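Protein Niban 2 (Homo sapiens, PDB 7CTP) may help suppress apoptosis and promote melanoma cell invasion in vitro, and carries a PH domain together with a large, mainly helical region. Local coordinates at residues A[13-24]-A[273-282]. Residues are numbered along the deposited sequence; the frame is centred on the assembly and turned at random.
Sequences RQHIAEKTGKIL and AVYHMVYEQA
Gln281 reaches from helix 260-337 as a knob into the hole formed by Ala17, Thr20, Gly21 and Leu24 of helix 10-48, a worked example of how a polar side chain can join two helices, here through segments whose axes run at 43° to each other. The strands of the PH domain lie between these helices in the chain. With CG anti to the backbone N (chi1 -165°), the extended chain brings the amide up to Ala17. There NE2, tilted slightly from the carbonyl plane, donates to Ala17 O at 2.9 Å in a nearly straight bond. Gln281 OE1 lies 3.5 Å from Ala17 CB, while Thr20 CG2 meets the amide carbon CD. A water donates to both Gln281 OE1 and Thr20 OG1, whose own proton goes to Ile16 O.

One turn earlier, Met277 bends at chi3 (124°), which brings CE tightly against Arg13 O (3.1 Å), with Ile16 CG2 and Ala17 CB also touching it. Its SD lies 3.8 Å from Arg13 NH1, the two side chains meeting at a slant. The Arg13 guanidinium takes a second water at its edge, shared with Ala273 O, while its NE hydrogen-bonds to Leu8 O. Deeper in, the Ile16 and Val274 side chains cross at about a right angle, CD1 meeting CG2, and Leu24 CD2 packs on Ala282 CB at 3.9 Å. An alanine in place of Gln281 would probably leave Ala17 O without its cross-helix donor and open a gap beside Thr20. Within this largely apolar interface, Ala17 O is thus gripped by two donors, Gly21 N and Gln281 NE2, and Thr20 OG1 is satisfied by Ile16 O and the water.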
loop_
_atom_site.group_PDB
_atom_site.type_symbol
_atom_site.label_atom_id
_atom_site.label_comp_id
_atom_site.label_asym_id
_atom_site.label_seq_id
_atom_site.Cartn_x
_atom_site.Cartn_y
_atom_site.Cartn_z
ATOM N N ARG A 13 -15.757 15.356 22.486
ATOM C CA ARG A 13 -15.275 15.628 21.138
ATOM C C ARG A 13 -14.235 16.741 21.143
ATOM O O ARG A 13 -13.251 16.677 20.402
ATOM C CB ARG A 13 -16.443 15.959 20.211
ATOM C CG ARG A 13 -17.320 14.738 19.934
ATOM C CD ARG A 13 -18.412 15.065 18.922
ATOM N NE ARG A 13 -19.210 13.885 18.589
ATOM C CZ ARG A 13 -19.074 13.171 17.471
ATOM N NH1 ARG A 13 -18.168 13.525 16.566
ATOM N NH2 ARG A 13 -19.848 12.109 17.256
ATOM N N GLN A 14 -14.401 17.750 22.006
ATOM C CA GLN A 14 -13.404 18.820 22.034
ATOM C C GLN A 14 -12.069 18.309 22.570
ATOM O O GLN A 14 -11.002 18.675 22.057
ATOM C CB GLN A 14 -13.910 19.997 22.865
ATOM C CG GLN A 14 -12.921 21.171 22.934
ATOM C CD GLN A 14 -12.561 21.716 21.562
ATOM O OE1 GLN A 14 -11.384 21.931 21.255
ATOM N NE2 GLN A 14 -13.571 21.945 20.730
ATOM N N HIS A 15 -12.110 17.442 23.579
ATOM C CA HIS A 15 -10.871 16.874 24.097
ATOM C C HIS A 15 -10.173 16.046 23.024
ATOM O O HIS A 15 -8.951 16.147 22.839
ATOM C CB HIS A 15 -11.161 16.021 25.332
ATOM C CG HIS A 15 -11.496 16.819 26.556
ATOM N ND1 HIS A 15 -10.721 17.872 26.998
ATOM C CD2 HIS A 15 -12.516 16.705 27.442
ATOM C CE1 HIS A 15 -11.254 18.376 28.099
ATOM N NE2 HIS A 15 -12.344 17.687 28.390
ATOM N N ILE A 16 -10.941 15.237 22.288
ATOM C CA ILE A 16 -10.345 14.418 21.233
ATOM C C ILE A 16 -9.734 15.303 20.155
ATOM O O ILE A 16 -8.622 15.047 19.682
ATOM C CB ILE A 16 -11.381 13.447 20.641
ATOM C CG1 ILE A 16 -11.750 12.362 21.654
ATOM C CG2 ILE A 16 -10.823 12.818 19.361
ATOM C CD1 ILE A 16 -13.076 11.693 21.373
ATOM N N ALA A 17 -10.438 16.374 19.765
ATOM C CA ALA A 17 -9.903 17.266 18.739
ATOM C C ALA A 17 -8.618 17.933 19.207
ATOM O O ALA A 17 -7.698 18.156 18.408
ATOM C CB ALA A 17 -10.932 18.326 18.351
ATOM N N GLU A 18 -8.546 18.282 20.495
ATOM C CA GLU A 18 -7.331 18.892 21.023
ATOM C C GLU A 18 -6.157 17.924 20.943
ATOM O O GLU A 18 -5.062 18.291 20.498
ATOM C CB GLU A 18 -7.564 19.356 22.465
ATOM C CG GLU A 18 -8.407 20.630 22.548
ATOM C CD GLU A 18 -8.886 20.950 23.959
ATOM O OE1 GLU A 18 -9.716 21.876 24.105
ATOM O OE2 GLU A 18 -8.435 20.279 24.911
ATOM N N LYS A 19 -6.372 16.680 21.374
ATOM C CA LYS A 19 -5.314 15.673 21.304
ATOM C C LYS A 19 -4.928 15.386 19.858
ATOM O O LYS A 19 -3.743 15.221 19.548
ATOM C CB LYS A 19 -5.757 14.389 22.001
ATOM C CG LYS A 19 -6.019 14.559 23.500
ATOM C CD LYS A 19 -6.605 13.283 24.106
ATOM C CE LYS A 19 -6.931 13.459 25.584
ATOM N NZ LYS A 19 -5.898 12.833 26.459
ATOM N N THR A 20 -5.922 15.305 18.967
ATOM C CA THR A 20 -5.650 15.110 17.541
ATOM C C THR A 20 -4.812 16.250 16.984
ATOM O O THR A 20 -3.861 16.029 16.218
ATOM C CB THR A 20 -6.973 14.985 16.779
ATOM O OG1 THR A 20 -7.697 13.851 17.295
ATOM C CG2 THR A 20 -6.743 14.825 15.270
ATOM N N GLY A 21 -5.149 17.484 17.364
ATOM C CA GLY A 21 -4.419 18.631 16.849
ATOM C C GLY A 21 -2.963 18.628 17.272
ATOM O O GLY A 21 -2.080 19.010 16.499
ATOM N N LYS A 22 -2.693 18.186 18.498
ATOM C CA LYS A 22 -1.314 18.112 18.969
ATOM C C LYS A 22 -0.526 17.058 18.203
ATOM O O LYS A 22 0.642 17.278 17.860
ATOM C CB LYS A 22 -1.299 17.842 20.471
ATOM C CG LYS A 22 -1.920 19.001 21.243
ATOM C CD LYS A 22 -1.915 18.794 22.746
ATOM C CE LYS A 22 -2.650 19.948 23.425
ATOM N NZ LYS A 22 -2.800 19.722 24.894
ATOM N N ILE A 23 -1.152 15.911 17.911
ATOM C CA ILE A 23 -0.500 14.888 17.091
ATOM C C ILE A 23 -0.227 15.415 15.691
ATOM O O ILE A 23 0.857 15.213 15.134
ATOM C CB ILE A 23 -1.351 13.610 17.039
ATOM C CG1 ILE A 23 -1.347 12.913 18.392
ATOM C CG2 ILE A 23 -0.826 12.657 15.952
ATOM C CD1 ILE A 23 -2.502 11.931 18.546
ATOM N N LEU A 24 -1.217 16.077 15.086
ATOM C CA LEU A 24 -1.019 16.559 13.724
ATOM C C LEU A 24 0.086 17.603 13.665
ATOM O O LEU A 24 0.886 17.607 12.722
ATOM C CB LEU A 24 -2.323 17.118 13.168
ATOM C CG LEU A 24 -3.383 16.036 12.971
ATOM C CD1 LEU A 24 -4.743 16.707 12.762
ATOM C CD2 LEU A 24 -3.041 15.127 11.789
ATOM N N ALA A 273 -17.049 6.787 14.711
ATOM C CA ALA A 273 -17.365 8.205 14.846
ATOM C C ALA A 273 -16.108 9.029 15.100
ATOM O O ALA A 273 -15.941 10.107 14.518
ATOM C CB ALA A 273 -18.384 8.425 15.964
ATOM N N VAL A 274 -15.211 8.531 15.955
ATOM C CA VAL A 274 -13.954 9.236 16.193
ATOM C C VAL A 274 -13.091 9.227 14.939
ATOM O O VAL A 274 -12.462 10.237 14.597
ATOM C CB VAL A 274 -13.216 8.629 17.401
ATOM C CG1 VAL A 274 -11.837 9.290 17.579
ATOM C CG2 VAL A 274 -14.051 8.799 18.685
ATOM N N TYR A 275 -13.055 8.098 14.225
ATOM C CA TYR A 275 -12.293 8.032 12.981
ATOM C C TYR A 275 -12.745 9.107 11.995
ATOM O O TYR A 275 -11.913 9.756 11.356
ATOM C CB TYR A 275 -12.423 6.637 12.356
ATOM C CG TYR A 275 -11.691 6.481 11.032
ATOM C CD1 TYR A 275 -10.322 6.205 10.992
ATOM C CD2 TYR A 275 -12.370 6.622 9.820
ATOM C CE1 TYR A 275 -9.646 6.070 9.768
ATOM C CE2 TYR A 275 -11.709 6.502 8.602
ATOM C CZ TYR A 275 -10.355 6.226 8.577
ATOM O OH TYR A 275 -9.720 6.101 7.344
ATOM N N HIS A 276 -14.061 9.314 11.863
ATOM C CA HIS A 276 -14.568 10.345 10.950
ATOM C C HIS A 276 -14.123 11.743 11.367
ATOM O O HIS A 276 -13.716 12.559 10.526
ATOM C CB HIS A 276 -16.096 10.286 10.886
ATOM C CG HIS A 276 -16.721 11.552 10.375
ATOM N ND1 HIS A 276 -16.855 11.824 9.029
ATOM C CD2 HIS A 276 -17.216 12.633 11.028
ATOM C CE1 HIS A 276 -17.418 13.011 8.873
ATOM N NE2 HIS A 276 -17.643 13.525 10.070
ATOM N N MET A 277 -14.232 12.045 12.665
ATOM C CA MET A 277 -13.819 13.336 13.203
ATOM C C MET A 277 -12.334 13.578 12.958
ATOM O O MET A 277 -11.919 14.664 12.527
ATOM C CB MET A 277 -14.126 13.329 14.698
ATOM C CG MET A 277 -14.251 14.633 15.378
ATOM S SD MET A 277 -14.461 14.180 17.117
ATOM C CE MET A 277 -13.101 15.130 17.764
ATOM N N VAL A 278 -11.518 12.565 13.249
ATOM C CA VAL A 278 -10.076 12.650 13.018
ATOM C C VAL A 278 -9.773 12.856 11.539
ATOM O O VAL A 278 -8.908 13.666 11.170
ATOM C CB VAL A 278 -9.389 11.382 13.558
ATOM C CG1 VAL A 278 -7.974 11.266 13.016
ATOM C CG2 VAL A 278 -9.406 11.381 15.086
ATOM N N TYR A 279 -10.441 12.082 10.671
ATOM C CA TYR A 279 -10.192 12.180 9.233
ATOM C C TYR A 279 -10.407 13.603 8.735
ATOM O O TYR A 279 -9.577 14.148 7.992
ATOM C CB TYR A 279 -11.098 11.196 8.478
ATOM C CG TYR A 279 -10.936 11.225 6.962
ATOM C CD1 TYR A 279 -11.560 12.209 6.185
ATOM C CD2 TYR A 279 -10.164 10.272 6.306
ATOM C CE1 TYR A 279 -11.412 12.243 4.800
ATOM C CE2 TYR A 279 -10.017 10.296 4.922
ATOM C CZ TYR A 279 -10.640 11.291 4.184
ATOM O OH TYR A 279 -10.497 11.319 2.813
ATOM N N GLU A 280 -11.522 14.224 9.126
ATOM C CA GLU A 280 -11.787 15.574 8.634
ATOM C C GLU A 280 -10.771 16.567 9.178
ATOM O O GLU A 280 -10.330 17.469 8.455
ATOM C CB GLU A 280 -13.210 16.009 8.991
ATOM C CG GLU A 280 -14.295 15.264 8.197
ATOM C CD GLU A 280 -14.123 15.380 6.685
ATOM O OE1 GLU A 280 -13.743 16.469 6.200
ATOM O OE2 GLU A 280 -14.372 14.378 5.972
ATOM N N GLN A 281 -10.376 16.410 10.444
ATOM C CA GLN A 281 -9.377 17.309 11.022
ATOM C C GLN A 281 -8.019 17.137 10.345
ATOM O O GLN A 281 -7.337 18.124 10.013
ATOM C CB GLN A 281 -9.293 17.058 12.530
ATOM C CG GLN A 281 -8.572 18.142 13.305
ATOM C CD GLN A 281 -8.660 17.924 14.798
ATOM O OE1 GLN A 281 -9.567 17.245 15.286
ATOM N NE2 GLN A 281 -7.728 18.512 15.532
ATOM N N ALA A 282 -7.611 15.886 10.127
ATOM C CA ALA A 282 -6.331 15.615 9.476
ATOM C C ALA A 282 -6.327 16.130 8.043
ATOM O O ALA A 282 -5.313 16.662 7.567
ATOM C CB ALA A 282 -6.038 14.111 9.515
HETATM O O HOH W 1 -18.063 11.732 14.167
HETATM O O HOH W 2 -10.385 14.582 15.978
#